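Local structure of malonate decarboxylase subunit alpha (Acinetobacter baumannii ATCC 17978, 6MPR) at residues Ala367-Asp372 and Ser377-Lys382; Glu435-Gln438 and Lys442-Phe445. The protein probably acts as the acyl-carrier-protein transferase subunit of malonate decarboxylase, exchanging acetyl for malonyl on the carrier during the breakdown of malonate to acetate. One frame throughout, in Å; residues are numbered along the deposited sequence.

Interaction 1: Ala367-Asp372 and Ser377-Lys382; sequences ATLQVD and SSTVTK
Q370 and S378 face each other as the hydrogen-bonded pair of a short antiparallel beta hairpin. Q370 N donates to S378 O at 2.9 Å. In return S378 N reaches Q370 O at 3.0 Å, and the same oxygen also receives a CA-H...O contact from S377 CA at 3.2 Å. This ladder is the tight part of the contact. Next to it V371 and S377 form the non-hydrogen-bonded pair; in the conformer of S377 described here, V371 CG2 lies 3.6 Å from S377 OG, a hydroxyl whose hydrogen-bond partner is G375 O in the turn. T368, buried, closes the ladder at its other end: with OG1 trans to the backbone N (chi1 -180°), its hydroxyl is brought to 3.0 Å from S378 O.

On the flank where L369 meets T379 the contact is looser and partly open. The side chains of L369 and T379 cross at about a right angle, both partly exposed, with L369 CG 4.0 Å from T379 CG2. Past S378 the chain leaves the ladder through an ST turn, in which V380 N donates to S378 OG at 3.0 Å; the same hydroxyl is also hydrogen-bonded to P464 O. Here the extended Q370 side chain meets the segment after S378 through water: one molecule donates to both Q370 OE1 and V380 O and so bridges two acceptors that could not pair directly.

Q370 OE1 also accepts from D450 N at the start of helix 450-458, against which S378 and V380 pack through A451 and V454. On the V371 and S377 side, S377 touches Q432 of strand 429-433 and V371 rests on F445. The hairpin follows strand 363-366 of the mixed sheet and fits between strand 429-433 and helix 450-458.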
loop_
_atom_site.group_PDB
_atom_site.type_symbol
_atom_site.label_atom_id
_atom_site.label_comp_id
_atom_site.label_asym_id
_atom_site.label_seq_id
_atom_site.Cartn_x
_atom_site.Cartn_y
_atom_site.Cartn_z
ATOM N N ALA A 367 -3.960 10.459 -18.271
ATOM C CA ALA A 367 -3.712 11.748 -18.890
ATOM C C ALA A 367 -3.520 12.815 -17.823
ATOM O O ALA A 367 -3.595 12.563 -16.623
ATOM C CB ALA A 367 -4.840 12.139 -19.838
ATOM N N THR A 368 -3.293 14.035 -18.293
ATOM C CA THR A 368 -2.986 15.161 -17.426
ATOM C C THR A 368 -3.297 16.434 -18.192
ATOM O O THR A 368 -3.494 16.406 -19.410
ATOM C CB THR A 368 -1.529 15.123 -17.004
ATOM O OG1 THR A 368 -1.254 16.231 -16.155
ATOM C CG2 THR A 368 -0.651 15.225 -18.216
ATOM N N LEU A 369 -3.365 17.563 -17.475
ATOM C CA LEU A 369 -3.627 18.792 -18.216
ATOM C C LEU A 369 -2.352 19.478 -18.672
ATOM O O LEU A 369 -2.343 20.091 -19.743
ATOM C CB LEU A 369 -4.461 19.784 -17.391
ATOM C CG LEU A 369 -5.890 19.357 -17.075
ATOM C CD1 LEU A 369 -6.612 20.474 -16.325
ATOM C CD2 LEU A 369 -6.630 18.968 -18.351
ATOM N N GLN A 370 -1.282 19.418 -17.868
ATOM C CA GLN A 370 -0.037 20.107 -18.184
ATOM C C GLN A 370 1.159 19.182 -18.000
ATOM O O GLN A 370 1.181 18.352 -17.092
ATOM C CB GLN A 370 0.151 21.346 -17.312
ATOM C CG GLN A 370 -0.755 22.513 -17.685
ATOM C CD GLN A 370 -0.305 23.806 -17.029
ATOM O OE1 GLN A 370 0.376 23.780 -16.001
ATOM N NE2 GLN A 370 -0.641 24.936 -17.644
ATOM N N VAL A 371 2.137 19.328 -18.888
ATOM C CA VAL A 371 3.382 18.564 -18.880
ATOM C C VAL A 371 4.482 19.546 -19.250
ATOM O O VAL A 371 4.345 20.275 -20.235
ATOM C CB VAL A 371 3.347 17.390 -19.881
ATOM C CG1 VAL A 371 4.667 16.609 -19.889
ATOM C CG2 VAL A 371 2.185 16.456 -19.566
ATOM N N ASP A 372 5.557 19.597 -18.464
ATOM C CA ASP A 372 6.640 20.504 -18.805
ATOM C C ASP A 372 7.765 19.753 -19.531
ATOM O O ASP A 372 7.652 18.566 -19.855
ATOM C CB ASP A 372 7.118 21.281 -17.567
ATOM C CG ASP A 372 7.992 20.468 -16.617
ATOM O OD1 ASP A 372 8.318 19.301 -16.890
ATOM O OD2 ASP A 372 8.381 21.047 -15.574
ATOM N N SER A 377 4.201 16.475 -14.573
ATOM C CA SER A 377 2.812 16.475 -15.012
ATOM C C SER A 377 1.901 16.906 -13.870
ATOM O O SER A 377 2.070 16.473 -12.730
ATOM C CB SER A 377 2.400 15.087 -15.520
ATOM O OG SER A 377 3.176 14.689 -16.645
ATOM N N SER A 378 0.936 17.775 -14.177
ATOM C CA SER A 378 -0.019 18.178 -13.158
ATOM C C SER A 378 -1.325 18.599 -13.819
ATOM O O SER A 378 -1.354 18.990 -14.992
ATOM C CB SER A 378 0.535 19.322 -12.299
ATOM O OG SER A 378 -0.429 19.745 -11.359
ATOM N N THR A 379 -2.412 18.487 -13.061
ATOM C CA THR A 379 -3.696 19.041 -13.476
ATOM C C THR A 379 -4.063 20.298 -12.694
ATOM O O THR A 379 -5.109 20.894 -12.966
ATOM C CB THR A 379 -4.816 18.003 -13.341
ATOM O OG1 THR A 379 -4.887 17.554 -11.983
ATOM C CG2 THR A 379 -4.574 16.812 -14.282
ATOM N N VAL A 380 -3.227 20.727 -11.748
ATOM C CA VAL A 380 -3.466 21.996 -11.062
ATOM C C VAL A 380 -3.203 23.139 -12.035
ATOM O O VAL A 380 -2.187 23.155 -12.745
ATOM C CB VAL A 380 -2.588 22.099 -9.802
ATOM C CG1 VAL A 380 -2.591 23.521 -9.243
ATOM C CG2 VAL A 380 -3.044 21.098 -8.740
ATOM N N THR A 381 -4.143 24.078 -12.115
ATOM C CA THR A 381 -3.945 25.295 -12.891
ATOM C C THR A 381 -4.217 26.503 -12.007
ATOM O O THR A 381 -4.710 26.385 -10.882
ATOM C CB THR A 381 -4.830 25.347 -14.153
ATOM O OG1 THR A 381 -6.208 25.185 -13.792
ATOM C CG2 THR A 381 -4.428 24.260 -15.150
ATOM N N LYS A 382 -3.905 27.682 -12.543
ATOM C CA LYS A 382 -3.978 28.912 -11.763
ATOM C C LYS A 382 -5.360 29.089 -11.136
ATOM O O LYS A 382 -6.387 28.983 -11.812
ATOM C CB LYS A 382 -3.632 30.105 -12.659
ATOM C CG LYS A 382 -3.470 31.427 -11.914
ATOM C CD LYS A 382 -3.171 32.574 -12.882
ATOM C CE LYS A 382 -2.621 33.795 -12.156
ATOM N NZ LYS A 382 -3.508 34.238 -11.048
HETATM O O HOH W 1 0.340 22.698 -13.466
#

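Interaction 2: Glu435-Gln438 and Lys442-Phe445; sequences ETFQ and KPTF
Q438, in the modelled conformer described here, bends back at its second torsion (chi2 -59°), which carries its amide over to T444, while T444 turns OG1 to the side of its own backbone N (chi1 -58°) to meet it. With Q438 so placed, the threonine hydroxyl is gripped twice: it donates to E435 O at 2.7 Å and accepts from Q438 NE2 at 2.9 Å, the hydroxyl oxygen lying tilted out of the amide plane. Its proton is thus committed to the E435 carbonyl. Backbone bonds hold the two arms on each side of the single bridge between F437 and P443. T444 N donates to T436 O at 2.8 Å, and Q438 N reaches K442 O at 2.7 Å in a nearly straight bond (173°). The F437 ring packs obliquely against the proline, CE2 standing 3.8 Å from P443 CB.

The turn lies in the connection from strand 429-433 to helix 450-458. E435 touches helix 244-261 through V245, H246 and M249. T436 and F445 pack on T477 of strand 474-477, and T436 OG1 is hydrogen-bonded to E478.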
loop_
_atom_site.group_PDB
_atom_site.type_symbol
_atom_site.label_atom_id
_atom_site.label_comp_id
_atom_site.label_asym_id
_atom_site.label_seq_id
_atom_site.Cartn_x
_atom_site.Cartn_y
_atom_site.Cartn_z
ATOM N N GLU A 435 -3.187 14.408 -25.550
ATOM C CA GLU A 435 -3.106 15.153 -26.796
ATOM C C GLU A 435 -2.294 16.430 -26.573
ATOM O O GLU A 435 -2.144 16.915 -25.447
ATOM C CB GLU A 435 -4.495 15.498 -27.350
ATOM C CG GLU A 435 -5.391 14.292 -27.613
ATOM C CD GLU A 435 -6.843 14.671 -27.852
ATOM O OE1 GLU A 435 -7.117 15.440 -28.800
ATOM O OE2 GLU A 435 -7.706 14.206 -27.075
ATOM N N THR A 436 -1.736 16.958 -27.661
ATOM C CA THR A 436 -0.822 18.087 -27.507
ATOM C C THR A 436 -1.547 19.361 -27.086
ATOM O O THR A 436 -0.946 20.226 -26.439
ATOM C CB THR A 436 -0.018 18.301 -28.793
ATOM O OG1 THR A 436 -0.896 18.532 -29.909
ATOM C CG2 THR A 436 0.842 17.067 -29.048
ATOM N N PHE A 437 -2.832 19.484 -27.399
ATOM C CA PHE A 437 -3.639 20.589 -26.906
ATOM C C PHE A 437 -4.869 20.049 -26.199
ATOM O O PHE A 437 -5.433 19.029 -26.604
ATOM C CB PHE A 437 -4.058 21.546 -28.027
ATOM C CG PHE A 437 -2.946 22.427 -28.499
ATOM C CD1 PHE A 437 -1.981 21.934 -29.370
ATOM C CD2 PHE A 437 -2.852 23.737 -28.064
ATOM C CE1 PHE A 437 -0.957 22.741 -29.807
ATOM C CE2 PHE A 437 -1.826 24.548 -28.491
ATOM C CZ PHE A 437 -0.877 24.057 -29.361
ATOM N N GLN A 438 -5.256 20.749 -25.136
ATOM C CA GLN A 438 -6.367 20.352 -24.292
ATOM C C GLN A 438 -7.693 20.824 -24.879
ATOM O O GLN A 438 -7.745 21.596 -25.840
ATOM C CB GLN A 438 -6.184 20.915 -22.883
ATOM C CG GLN A 438 -5.136 20.186 -22.074
ATOM C CD GLN A 438 -5.467 18.714 -21.920
ATOM O OE1 GLN A 438 -6.612 18.350 -21.656
ATOM N NE2 GLN A 438 -4.467 17.858 -22.095
ATOM N N LYS A 442 -5.971 25.087 -24.948
ATOM C CA LYS A 442 -4.734 25.385 -24.242
ATOM C C LYS A 442 -3.707 24.280 -24.493
ATOM O O LYS A 442 -4.069 23.109 -24.617
ATOM C CB LYS A 442 -4.993 25.536 -22.744
ATOM C CG LYS A 442 -5.868 26.734 -22.396
ATOM C CD LYS A 442 -6.207 26.773 -20.916
ATOM C CE LYS A 442 -7.002 28.023 -20.579
ATOM N NZ LYS A 442 -6.288 29.256 -21.034
ATOM N N PRO A 443 -2.431 24.627 -24.599
ATOM C CA PRO A 443 -1.408 23.598 -24.819
ATOM C C PRO A 443 -1.236 22.699 -23.609
ATOM O O PRO A 443 -1.299 23.143 -22.461
ATOM C CB PRO A 443 -0.139 24.416 -25.096
ATOM C CG PRO A 443 -0.415 25.759 -24.549
ATOM C CD PRO A 443 -1.879 25.986 -24.699
ATOM N N THR A 444 -1.022 21.409 -23.880
ATOM C CA THR A 444 -0.660 20.494 -22.811
ATOM C C THR A 444 0.785 20.694 -22.394
ATOM O O THR A 444 1.107 20.710 -21.197
ATOM C CB THR A 444 -0.869 19.053 -23.257
ATOM O OG1 THR A 444 -2.238 18.876 -23.636
ATOM C CG2 THR A 444 -0.504 18.112 -22.134
ATOM N N PHE A 445 1.659 20.870 -23.366
ATOM C CA PHE A 445 3.081 21.006 -23.109
ATOM C C PHE A 445 3.405 22.480 -22.909
ATOM O O PHE A 445 3.119 23.312 -23.782
ATOM C CB PHE A 445 3.869 20.365 -24.252
ATOM C CG PHE A 445 3.667 18.885 -24.327
ATOM C CD1 PHE A 445 4.366 18.038 -23.475
ATOM C CD2 PHE A 445 2.721 18.341 -25.185
ATOM C CE1 PHE A 445 4.163 16.673 -23.506
ATOM C CE2 PHE A 445 2.504 16.973 -25.216
ATOM C CZ PHE A 445 3.233 16.136 -24.379
#

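Interactions 1 and 2 occur in series along the chain, their centres about 10 Å apart, and they meet directly. V371 N lies 2.9 Å from T444 O, probably a hydrogen bond, so strand 370-371 is flanked by 377-378 and by 442-445. Close by, L369 O packs on T444 CG2 at 3.6 Å, and Q438 approaches the same arm of the hairpin, its NE2 3.2 Å from T368 O in the conformer described. Both contacts follow neighbouring parallel strands of the mixed sheet, 363-366 and 429-433, and together pack the loops that leave these strands. Interaction 1 is the more buried; the backbone and side chain of T444 connect it with the more peripheral interaction 2.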